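Local structure of 70 kDa protein (Xanthomonas sp., 4B2N) at residues V419-M433 against W495-Y507. The protein is a diheme c-type cytochrome that acts as a rubber oxygenase, a dioxygenase that processively cleaves latex. Numbering follows the deposited sequence.
Sequences VVTPIETIRTDPRRM and WEEPTGYIAPPLY. With HEC (heme c), chain D.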
ATOM      1  N   VAL A 419      -5.826  -1.492 -16.031  1.00 16.76           N
ATOM      2  CA  VAL A 419      -5.426  -2.717 -16.658  1.00 16.55           C
ATOM      3  C   VAL A 419      -4.691  -3.562 -15.641  1.00 16.74           C
ATOM      4  O   VAL A 419      -3.688  -3.121 -15.142  1.00 18.07           O
ATOM      5  CB  VAL A 419      -4.478  -2.411 -17.851  1.00 16.72           C
ATOM      6  CG1 VAL A 419      -3.881  -3.685 -18.467  1.00 16.96           C
ATOM      7  CG2 VAL A 419      -5.195  -1.582 -18.932  1.00 16.14           C
ATOM      8  N   VAL A 420      -5.195  -4.774 -15.361  1.00 16.26           N
ATOM      9  CA  VAL A 420      -4.441  -5.820 -14.639  1.00 17.11           C
ATOM     10  C   VAL A 420      -3.757  -6.655 -15.740  1.00 18.75           C
ATOM     11  O   VAL A 420      -4.424  -7.262 -16.599  1.00 18.21           O
ATOM     12  CB  VAL A 420      -5.380  -6.650 -13.734  1.00 17.20           C
ATOM     13  CG1 VAL A 420      -4.675  -7.852 -13.076  1.00 16.66           C
ATOM     14  CG2 VAL A 420      -5.943  -5.735 -12.645  1.00 18.21           C
ATOM     15  N   THR A 421      -2.429  -6.622 -15.774  1.00 16.33           N
ATOM     16  CA  THR A 421      -1.691  -7.310 -16.855  1.00 18.33           C
ATOM     17  C   THR A 421      -1.573  -8.780 -16.401  1.00 19.00           C
ATOM     18  O   THR A 421      -1.091  -9.059 -15.289  1.00 17.91           O
ATOM     19  CB  THR A 421      -0.308  -6.669 -17.055  1.00 17.37           C
ATOM     20  OG1 THR A 421      -0.438  -5.286 -17.402  1.00 16.51           O
ATOM     21  CG2 THR A 421       0.539  -7.429 -18.079  1.00 16.83           C
ATOM     22  N   PRO A 422      -2.013  -9.740 -17.243  1.00 19.19           N
ATOM     23  CA  PRO A 422      -1.847 -11.122 -16.802  1.00 18.84           C
ATOM     24  C   PRO A 422      -0.407 -11.467 -16.428  1.00 18.62           C
ATOM     25  O   PRO A 422       0.569 -10.937 -17.020  1.00 18.43           O
ATOM     26  CB  PRO A 422      -2.233 -11.961 -18.042  1.00 20.73           C
ATOM     27  CG  PRO A 422      -2.860 -10.998 -19.026  1.00 22.73           C
ATOM     28  CD  PRO A 422      -2.449  -9.617 -18.661  1.00 20.94           C
ATOM     29  N   ILE A 423      -0.277 -12.338 -15.453  1.00 17.88           N
ATOM     30  CA  ILE A 423       1.053 -12.716 -14.955  1.00 19.07           C
ATOM     31  C   ILE A 423       1.967 -13.294 -16.092  1.00 19.54           C
ATOM     32  O   ILE A 423       3.160 -13.191 -16.022  1.00 19.09           O
ATOM     33  CB  ILE A 423       0.924 -13.626 -13.720  1.00 19.48           C
ATOM     34  CG1 ILE A 423       2.275 -13.818 -12.997  1.00 18.58           C
ATOM     35  CG2 ILE A 423       0.344 -15.013 -14.083  1.00 19.60           C
ATOM     36  CD1 ILE A 423       2.874 -12.512 -12.443  1.00 19.70           C
ATOM     37  N   GLU A 424       1.381 -13.921 -17.106  1.00 21.48           N
ATOM     38  CA  GLU A 424       2.197 -14.577 -18.161  1.00 23.50           C
ATOM     39  C   GLU A 424       2.873 -13.485 -18.990  1.00 22.61           C
ATOM     40  O   GLU A 424       3.864 -13.753 -19.721  1.00 25.96           O
ATOM     41  CB  GLU A 424       1.287 -15.429 -19.077  1.00 24.87           C
ATOM     42  CG  GLU A 424       0.678 -16.588 -18.341  1.00 28.74           C
ATOM     43  CD  GLU A 424      -0.624 -16.267 -17.550  1.00 33.21           C
ATOM     44  OE1 GLU A 424      -1.105 -15.078 -17.466  1.00 24.18           O
ATOM     45  OE2 GLU A 424      -1.186 -17.280 -16.997  1.00 40.47           O
ATOM     46  N   THR A 425       2.292 -12.281 -18.972  1.00 21.72           N
ATOM     47  CA  THR A 425       2.949 -11.134 -19.589  1.00 21.42           C
ATOM     48  C   THR A 425       3.804 -10.285 -18.684  1.00 21.37           C
ATOM     49  O   THR A 425       4.955 -10.054 -19.010  1.00 20.20           O
ATOM     50  CB  THR A 425       2.148 -10.354 -20.715  1.00 23.62           C
ATOM     51  OG1 THR A 425       2.275  -8.915 -20.595  1.00 28.32           O
ATOM     52  CG2 THR A 425       0.817 -10.754 -20.911  1.00 20.97           C
ATOM     53  N   ILE A 426       3.302  -9.924 -17.481  1.00 18.37           N
ATOM     54  CA  ILE A 426       4.137  -9.104 -16.606  1.00 19.34           C
ATOM     55  C   ILE A 426       5.331  -9.836 -16.018  1.00 19.26           C
ATOM     56  O   ILE A 426       6.409  -9.251 -15.974  1.00 20.16           O
ATOM     57  CB  ILE A 426       3.311  -8.374 -15.502  1.00 17.59           C
ATOM     58  CG1 ILE A 426       4.227  -7.486 -14.593  1.00 16.35           C
ATOM     59  CG2 ILE A 426       2.331  -9.329 -14.824  1.00 16.13           C
ATOM     60  CD1 ILE A 426       4.776  -6.296 -15.453  1.00 16.23           C
ATOM     61  N   ARG A 427       5.125 -11.082 -15.570  1.00 20.19           N
ATOM     62  CA  ARG A 427       6.198 -11.994 -15.108  1.00 20.89           C
ATOM     63  C   ARG A 427       7.052 -11.425 -13.972  1.00 20.47           C
ATOM     64  O   ARG A 427       8.221 -11.827 -13.790  1.00 19.27           O
ATOM     65  CB  ARG A 427       7.068 -12.416 -16.267  1.00 23.10           C
ATOM     66  CG  ARG A 427       6.232 -12.896 -17.437  1.00 29.61           C
ATOM     67  CD  ARG A 427       6.915 -14.005 -18.239  1.00 39.83           C
ATOM     68  NE  ARG A 427       8.377 -13.876 -18.270  1.00 50.65           N
ATOM     69  CZ  ARG A 427       9.036 -12.910 -18.918  1.00 57.23           C
ATOM     70  NH1 ARG A 427       8.360 -11.977 -19.570  1.00 54.20           N
ATOM     71  NH2 ARG A 427      10.359 -12.873 -18.890  1.00 61.36           N
ATOM     72  N   THR A 428       6.503 -10.463 -13.226  1.00 16.87           N
ATOM     73  CA  THR A 428       7.236 -10.017 -12.031  1.00 17.73           C
ATOM     74  C   THR A 428       6.999 -11.050 -10.953  1.00 18.29           C
ATOM     75  O   THR A 428       6.229 -12.021 -11.143  1.00 18.74           O
ATOM     76  CB  THR A 428       6.690  -8.683 -11.542  1.00 17.34           C
ATOM     77  OG1 THR A 428       5.267  -8.728 -11.675  1.00 16.89           O
ATOM     78  CG2 THR A 428       7.259  -7.537 -12.396  1.00 17.50           C
ATOM     79  N   ASP A 429       7.622 -10.859  -9.796  1.00 18.49           N
ATOM     80  CA  ASP A 429       7.550 -11.883  -8.749  1.00 19.08           C
ATOM     81  C   ASP A 429       6.120 -12.318  -8.527  1.00 20.09           C
ATOM     82  O   ASP A 429       5.231 -11.478  -8.214  1.00 18.40           O
ATOM     83  CB  ASP A 429       8.161 -11.402  -7.442  1.00 19.33           C
ATOM     84  CG  ASP A 429       8.368 -12.529  -6.482  1.00 20.27           C
ATOM     85  OD1 ASP A 429       7.364 -13.090  -5.996  1.00 21.46           O
ATOM     86  OD2 ASP A 429       9.529 -12.898  -6.254  1.00 18.19           O
ATOM     87  N   PRO A 430       5.876 -13.610  -8.659  1.00 18.90           N
ATOM     88  CA  PRO A 430       4.470 -14.046  -8.599  1.00 19.98           C
ATOM     89  C   PRO A 430       3.936 -14.368  -7.219  1.00 17.65           C
ATOM     90  O   PRO A 430       2.791 -14.776  -7.143  1.00 20.79           O
ATOM     91  CB  PRO A 430       4.487 -15.350  -9.376  1.00 20.41           C
ATOM     92  CG  PRO A 430       5.855 -15.907  -9.075  1.00 22.05           C
ATOM     93  CD  PRO A 430       6.795 -14.726  -9.015  1.00 21.32           C
ATOM     94  N   ARG A 431       4.693 -14.217  -6.129  1.00 18.40           N
ATOM     95  CA  ARG A 431       4.182 -14.750  -4.847  1.00 18.05           C
ATOM     96  C   ARG A 431       2.938 -13.971  -4.445  1.00 18.06           C
ATOM     97  O   ARG A 431       1.990 -14.559  -3.895  1.00 17.75           O
ATOM     98  CB  ARG A 431       5.149 -14.624  -3.666  1.00 17.68           C
ATOM     99  CG  ARG A 431       6.487 -15.344  -3.820  1.00 21.23           C
ATOM    100  CD  ARG A 431       6.233 -16.834  -4.110  1.00 25.01           C
ATOM    101  NE  ARG A 431       7.497 -17.572  -4.083  1.00 29.77           N
ATOM    102  CZ  ARG A 431       7.618 -18.899  -4.112  1.00 32.10           C
ATOM    103  NH1 ARG A 431       6.536 -19.670  -4.150  1.00 30.80           N
ATOM    104  NH2 ARG A 431       8.849 -19.444  -4.080  1.00 32.26           N
ATOM    105  N   ARG A 432       2.953 -12.653  -4.687  1.00 17.19           N
ATOM    106  CA  ARG A 432       1.860 -11.830  -4.206  1.00 16.70           C
ATOM    107  C   ARG A 432       0.528 -12.224  -4.915  1.00 19.66           C
ATOM    108  O   ARG A 432      -0.520 -12.233  -4.320  1.00 19.17           O
ATOM    109  CB  ARG A 432       2.163 -10.346  -4.511  1.00 15.67           C
ATOM    110  CG  ARG A 432       0.953  -9.381  -4.413  1.00 15.84           C
ATOM    111  CD  ARG A 432       0.338  -9.431  -2.986  1.00 16.66           C
ATOM    112  NE  ARG A 432      -0.768  -8.488  -2.932  1.00 15.83           N
ATOM    113  CZ  ARG A 432      -1.985  -8.743  -3.421  1.00 18.00           C
ATOM    114  NH1 ARG A 432      -2.283  -9.976  -3.874  1.00 19.46           N
ATOM    115  NH2 ARG A 432      -2.937  -7.804  -3.394  1.00 17.65           N
ATOM    116  N   MET A 433       0.575 -12.520  -6.208  1.00 22.39           N
ATOM    117  CA  MET A 433      -0.661 -12.814  -6.899  1.00 28.82           C
ATOM    118  C   MET A 433      -1.372 -14.115  -6.428  1.00 32.35           C
ATOM    119  O   MET A 433      -2.549 -14.337  -6.764  1.00 38.33           O
ATOM    120  CB  MET A 433      -0.490 -12.749  -8.428  1.00 30.74           C
ATOM    121  CG  MET A 433       0.120 -13.982  -9.019  1.00 33.32           C
ATOM    122  SD  MET A 433      -0.457 -13.700 -10.673  1.00 41.84           S
ATOM    123  CE  MET A 433      -2.114 -14.378 -10.646  1.00 31.05           C
ATOM    124  N   TRP A 495     -13.900 -10.113  -4.074  1.00 15.29           N
ATOM    125  CA  TRP A 495     -12.450 -10.204  -4.294  1.00 17.07           C
ATOM    126  C   TRP A 495     -12.225 -10.954  -5.610  1.00 17.66           C
ATOM    127  O   TRP A 495     -12.427 -12.159  -5.634  1.00 17.82           O
ATOM    128  CB  TRP A 495     -11.809 -11.001  -3.173  1.00 15.91           C
ATOM    129  CG  TRP A 495     -10.291 -10.842  -3.223  1.00 17.16           C
ATOM    130  CD1 TRP A 495      -9.385 -11.338  -4.196  1.00 18.07           C
ATOM    131  CD2 TRP A 495      -9.474 -10.016  -2.326  1.00 17.57           C
ATOM    132  NE1 TRP A 495      -8.109 -10.890  -3.935  1.00 18.05           N
ATOM    133  CE2 TRP A 495      -8.093 -10.081  -2.838  1.00 17.02           C
ATOM    134  CE3 TRP A 495      -9.740  -9.233  -1.182  1.00 16.14           C
ATOM    135  CZ2 TRP A 495      -7.060  -9.430  -2.211  1.00 17.73           C
ATOM    136  CZ3 TRP A 495      -8.673  -8.545  -0.575  1.00 16.12           C
ATOM    137  CH2 TRP A 495      -7.362  -8.671  -1.054  1.00 17.09           C
ATOM    138  N   GLU A 496     -11.853 -10.278  -6.695  1.00 18.96           N
ATOM    139  CA  GLU A 496     -11.678 -10.970  -7.992  1.00 21.02           C
ATOM    140  C   GLU A 496     -10.635 -12.069  -7.970  1.00 21.09           C
ATOM    141  O   GLU A 496      -9.627 -11.979  -7.271  1.00 20.57           O
ATOM    142  CB  GLU A 496     -11.286  -9.996  -9.115  1.00 21.49           C
ATOM    143  CG  GLU A 496     -12.448  -9.098  -9.486  1.00 26.34           C
ATOM    144  CD  GLU A 496     -13.645  -9.841 -10.124  1.00 32.47           C
ATOM    145  OE1 GLU A 496     -13.447 -10.760 -10.942  1.00 39.12           O
ATOM    146  OE2 GLU A 496     -14.805  -9.437  -9.872  1.00 34.01           O
ATOM    147  N   GLU A 497     -10.874 -13.118  -8.728  1.00 19.24           N
ATOM    148  CA  GLU A 497      -9.863 -14.139  -8.817  1.00 22.14           C
ATOM    149  C   GLU A 497      -8.563 -13.489  -9.393  1.00 19.86           C
ATOM    150  O   GLU A 497      -8.631 -12.798 -10.384  1.00 21.84           O
ATOM    151  CB  GLU A 497     -10.371 -15.247  -9.730  1.00 23.39           C
ATOM    152  CG  GLU A 497      -9.329 -16.308  -9.862  1.00 27.36           C
ATOM    153  CD  GLU A 497      -9.861 -17.553 -10.486  1.00 30.44           C
ATOM    154  OE1 GLU A 497     -11.009 -17.515 -10.965  1.00 33.18           O
ATOM    155  OE2 GLU A 497      -9.129 -18.569 -10.411  1.00 34.71           O
ATOM    156  N   PRO A 498      -7.387 -13.726  -8.765  1.00 18.41           N
ATOM    157  CA  PRO A 498      -6.229 -13.045  -9.349  1.00 18.66           C
ATOM    158  C   PRO A 498      -5.776 -13.550 -10.693  1.00 19.89           C
ATOM    159  O   PRO A 498      -5.782 -14.748 -10.904  1.00 18.58           O
ATOM    160  CB  PRO A 498      -5.121 -13.254  -8.342  1.00 19.00           C
ATOM    161  CG  PRO A 498      -5.561 -14.286  -7.372  1.00 20.20           C
ATOM    162  CD  PRO A 498      -7.058 -14.459  -7.539  1.00 19.00           C
ATOM    163  N   THR A 499      -5.325 -12.634 -11.537  1.00 18.49           N
ATOM    164  CA  THR A 499      -4.793 -12.983 -12.856  1.00 19.44           C
ATOM    165  C   THR A 499      -3.432 -12.314 -13.130  1.00 20.09           C
ATOM    166  O   THR A 499      -2.680 -12.748 -14.016  1.00 22.09           O
ATOM    167  CB  THR A 499      -5.762 -12.516 -13.962  1.00 17.93           C
ATOM    168  OG1 THR A 499      -5.955 -11.121 -13.815  1.00 18.49           O
ATOM    169  CG2 THR A 499      -7.121 -13.178 -13.799  1.00 17.94           C
ATOM    170  N   GLY A 500      -3.127 -11.253 -12.400  1.00 19.45           N
ATOM    171  CA  GLY A 500      -1.868 -10.548 -12.583  1.00 20.10           C
ATOM    172  C   GLY A 500      -1.760  -9.329 -11.692  1.00 20.63           C
ATOM    173  O   GLY A 500      -2.297  -9.299 -10.559  1.00 18.82           O
ATOM    174  N   TYR A 501      -1.048  -8.320 -12.181  1.00 18.63           N
ATOM    175  CA  TYR A 501      -0.813  -7.126 -11.388  1.00 17.25           C
ATOM    176  C   TYR A 501      -1.315  -5.891 -12.150  1.00 17.42           C
ATOM    177  O   TYR A 501      -1.247  -5.832 -13.418  1.00 17.37           O
ATOM    178  CB  TYR A 501       0.688  -7.005 -11.036  1.00 17.72           C
ATOM    179  CG  TYR A 501       1.211  -8.139 -10.222  1.00 17.48           C
ATOM    180  CD1 TYR A 501       0.724  -8.395  -8.937  1.00 18.00           C
ATOM    181  CD2 TYR A 501       2.272  -8.934 -10.717  1.00 18.87           C
ATOM    182  CE1 TYR A 501       1.224  -9.472  -8.189  1.00 18.17           C
ATOM    183  CE2 TYR A 501       2.790  -9.984  -9.989  1.00 18.18           C
ATOM    184  CZ  TYR A 501       2.259 -10.245  -8.710  1.00 19.12           C
ATOM    185  OH  TYR A 501       2.772 -11.293  -7.993  1.00 17.92           O
ATOM    186  N   ILE A 502      -1.807  -4.892 -11.405  1.00 15.53           N
ATOM    187  CA  ILE A 502      -2.209  -3.613 -11.982  1.00 15.50           C
ATOM    188  C   ILE A 502      -0.944  -2.910 -12.572  1.00 15.30           C
ATOM    189  O   ILE A 502       0.154  -3.001 -11.970  1.00 15.38           O
ATOM    190  CB  ILE A 502      -2.873  -2.756 -10.883  1.00 15.76           C
ATOM    191  CG1 ILE A 502      -3.463  -1.476 -11.444  1.00 16.73           C
ATOM    192  CG2 ILE A 502      -1.855  -2.379  -9.821  1.00 15.53           C
ATOM    193  CD1 ILE A 502      -4.617  -1.760 -12.389  1.00 18.39           C
ATOM    194  N   ALA A 503      -1.045  -2.347 -13.792  1.00 16.39           N
ATOM    195  CA  ALA A 503      -0.028  -1.402 -14.309  1.00 16.08           C
ATOM    196  C   ALA A 503      -0.347  -0.020 -13.642  1.00 16.57           C
ATOM    197  O   ALA A 503      -1.337   0.666 -13.973  1.00 17.00           O
ATOM    198  CB  ALA A 503      -0.026  -1.365 -15.855  1.00 17.79           C
ATOM    199  N   PRO A 504       0.428   0.373 -12.624  1.00 16.08           N
ATOM    200  CA  PRO A 504      -0.101   1.539 -11.876  1.00 15.73           C
ATOM    201  C   PRO A 504       0.123   2.875 -12.605  1.00 15.90           C
ATOM    202  O   PRO A 504       0.894   2.902 -13.540  1.00 17.04           O
ATOM    203  CB  PRO A 504       0.748   1.565 -10.602  1.00 15.97           C
ATOM    204  CG  PRO A 504       2.000   0.804 -10.946  1.00 17.37           C
ATOM    205  CD  PRO A 504       1.629  -0.218 -12.005  1.00 16.19           C
ATOM    206  N   PRO A 505      -0.560   3.959 -12.178  1.00 15.86           N
ATOM    207  CA  PRO A 505      -0.283   5.305 -12.716  1.00 15.99           C
ATOM    208  C   PRO A 505       1.191   5.659 -12.564  1.00 16.80           C
ATOM    209  O   PRO A 505       1.870   5.364 -11.492  1.00 15.84           O
ATOM    210  CB  PRO A 505      -1.171   6.253 -11.813  1.00 16.32           C
ATOM    211  CG  PRO A 505      -2.295   5.342 -11.299  1.00 15.85           C
ATOM    212  CD  PRO A 505      -1.558   4.019 -11.063  1.00 15.99           C
ATOM    213  N   LEU A 506       1.700   6.305 -13.605  1.00 18.32           N
ATOM    214  CA  LEU A 506       3.066   6.849 -13.578  1.00 17.94           C
ATOM    215  C   LEU A 506       3.147   8.311 -13.194  1.00 17.56           C
ATOM    216  O   LEU A 506       4.236   8.827 -13.038  1.00 15.85           O
ATOM    217  CB  LEU A 506       3.854   6.572 -14.871  1.00 17.33           C
ATOM    218  CG  LEU A 506       3.817   5.113 -15.345  1.00 17.58           C
ATOM    219  CD1 LEU A 506       4.642   4.947 -16.604  1.00 18.03           C
ATOM    220  CD2 LEU A 506       4.455   4.221 -14.287  1.00 16.14           C
ATOM    221  N   TYR A 507       1.993   8.957 -12.939  1.00 17.40           N
ATOM    222  CA  TYR A 507       1.988  10.248 -12.291  1.00 18.11           C
ATOM    223  C   TYR A 507       2.757  10.102 -10.994  1.00 16.51           C
ATOM    224  O   TYR A 507       2.390   9.310 -10.160  1.00 18.22           O
ATOM    225  CB  TYR A 507       0.552  10.655 -11.942  1.00 15.56           C
ATOM    226  CG  TYR A 507      -0.336  10.983 -13.149  1.00 16.67           C
ATOM    227  CD1 TYR A 507       0.113  11.838 -14.190  1.00 18.14           C
ATOM    228  CD2 TYR A 507      -1.623  10.502 -13.199  1.00 16.71           C
ATOM    229  CE1 TYR A 507      -0.723  12.160 -15.269  1.00 18.01           C
ATOM    230  CE2 TYR A 507      -2.480  10.792 -14.261  1.00 17.56           C
ATOM    231  CZ  TYR A 507      -2.040  11.675 -15.277  1.00 18.34           C
ATOM    232  OH  TYR A 507      -2.912  11.997 -16.313  1.00 16.66           O
TER
HETATM  233 FE   HEC D 701       5.098  -0.946 -16.887  1.00 18.49          FE
HETATM  234  CHA HEC D 701       5.332  -1.483 -13.482  1.00 16.76           C
HETATM  235  CHB HEC D 701       6.914   2.111 -16.612  1.00 17.69           C
HETATM  236  CHC HEC D 701       5.326  -0.643 -20.283  1.00 18.35           C
HETATM  237  CHD HEC D 701       2.520  -3.175 -17.086  1.00 17.68           C
HETATM  238  NA  HEC D 701       5.839   0.141 -15.350  1.00 18.57           N
HETATM  239  C1A HEC D 701       5.987  -0.312 -14.015  1.00 18.22           C
HETATM  240  C2A HEC D 701       6.759   0.633 -13.211  1.00 17.18           C
HETATM  241  C3A HEC D 701       7.211   1.693 -14.131  1.00 18.27           C
HETATM  242  C4A HEC D 701       6.694   1.317 -15.431  1.00 18.09           C
HETATM  243  CMA HEC D 701       8.026   2.908 -13.747  1.00 16.76           C
HETATM  244  CAA HEC D 701       6.970   0.621 -11.699  1.00 17.16           C
HETATM  245  CBA HEC D 701       5.641   1.296 -11.197  1.00 16.35           C
HETATM  246  CGA HEC D 701       5.517   1.176  -9.670  1.00 16.37           C
HETATM  247  O1A HEC D 701       6.372   0.462  -9.085  1.00 15.45           O
HETATM  248  O2A HEC D 701       4.634   1.791  -8.968  1.00 16.75           O
HETATM  249  NB  HEC D 701       6.002   0.514 -18.197  1.00 19.52           N
HETATM  250  C1B HEC D 701       6.662   1.649 -17.970  1.00 18.30           C
HETATM  251  C2B HEC D 701       7.118   2.384 -19.154  1.00 19.50           C
HETATM  252  C3B HEC D 701       6.649   1.526 -20.258  1.00 18.74           C
HETATM  253  C4B HEC D 701       5.990   0.434 -19.561  1.00 19.13           C
HETATM  254  CMB HEC D 701       7.870   3.695 -19.173  1.00 19.00           C
HETATM  255  CAB HEC D 701       6.847   1.704 -21.748  1.00 19.89           C
HETATM  256  CBB HEC D 701       8.177   1.582 -22.162  1.00 18.72           C
HETATM  257  NC  HEC D 701       4.045  -1.627 -18.370  1.00 19.01           N
HETATM  258  C1C HEC D 701       4.351  -1.555 -19.759  1.00 19.09           C
HETATM  259  C2C HEC D 701       3.562  -2.436 -20.611  1.00 19.58           C
HETATM  260  C3C HEC D 701       2.738  -3.163 -19.677  1.00 18.96           C
HETATM  261  C4C HEC D 701       3.127  -2.713 -18.311  1.00 19.54           C
HETATM  262  CMC HEC D 701       3.595  -2.561 -22.127  1.00 18.53           C
HETATM  263  CAC HEC D 701       1.749  -4.219 -20.071  1.00 22.14           C
HETATM  264  CBC HEC D 701       2.021  -5.284 -20.848  1.00 21.32           C
HETATM  265  ND  HEC D 701       4.082  -2.019 -15.566  1.00 17.43           N
HETATM  266  C1D HEC D 701       3.132  -2.924 -15.771  1.00 17.12           C
HETATM  267  C2D HEC D 701       2.625  -3.662 -14.622  1.00 17.15           C
HETATM  268  C3D HEC D 701       3.462  -3.181 -13.548  1.00 16.67           C
HETATM  269  C4D HEC D 701       4.322  -2.217 -14.229  1.00 17.49           C
HETATM  270  CMD HEC D 701       1.527  -4.694 -14.567  1.00 16.40           C
HETATM  271  CAD HEC D 701       3.406  -3.588 -12.094  1.00 16.40           C
HETATM  272  CBD HEC D 701       4.497  -4.659 -11.944  1.00 16.60           C
HETATM  273  CGD HEC D 701       4.624  -5.163 -10.526  1.00 15.52           C
HETATM  274  O1D HEC D 701       4.563  -6.370 -10.255  1.00 18.01           O
HETATM  275  O2D HEC D 701       4.748  -4.298  -9.685  1.00 14.23           O
HETATM  276  O   HOH W   1      -3.397   0.170 -15.610  1.00 15.85           O
HETATM  277  O   HOH W   2      -5.098 -10.100 -16.018  1.00 23.77           O
HETATM  278  O   HOH W   3      -3.210 -14.584 -15.851  1.00 31.95           O
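Tyr501 reaches from strand 500-502 into the curve of 423-433. CB and CG lie near heme propionate atom O1D, which accepts a hydrogen bond from Thr428 OG1. CD2 has Thr428 OG1 at 3.2 Å and, farther off, Ile426 CG2, while CE2 runs beside Ile423 CD1 (3.5 Å). CE1 meets CB of Met433, whose SD stands above the face, 5.2 Å from the Tyr501 ring centroid, a distant Met-aromatic contact. At the tip, OH donates to Asp429 O over a very short 2.5 Å and accepts from Met433 N, two bonds that grip the hydroxyl, while the ring also stacks on His517. Tyr501 CB leaves the sheet on the face of Thr421, and chi1 of -61°, with CG anti to the carbonyl carbon, swings the ring toward Asp429 and Met433. That sheet is a two-stranded antiparallel ribbon: Thr421 and Tyr501 form the hydrogen-bonded pair, Thr421 N to Tyr501 O being 2.8 Å. On the other face Val420 CG2 touches Ile502 CD1 at 4.2 Å. The ribbon borders the heme held by Cys390, Cys393, His394 and His641, and Arg432 reaches the other heme c, that of Cys191, Cys194 and His195, NE hydrogen-bonding a propionate and NH1 salt-bridged to Asp303.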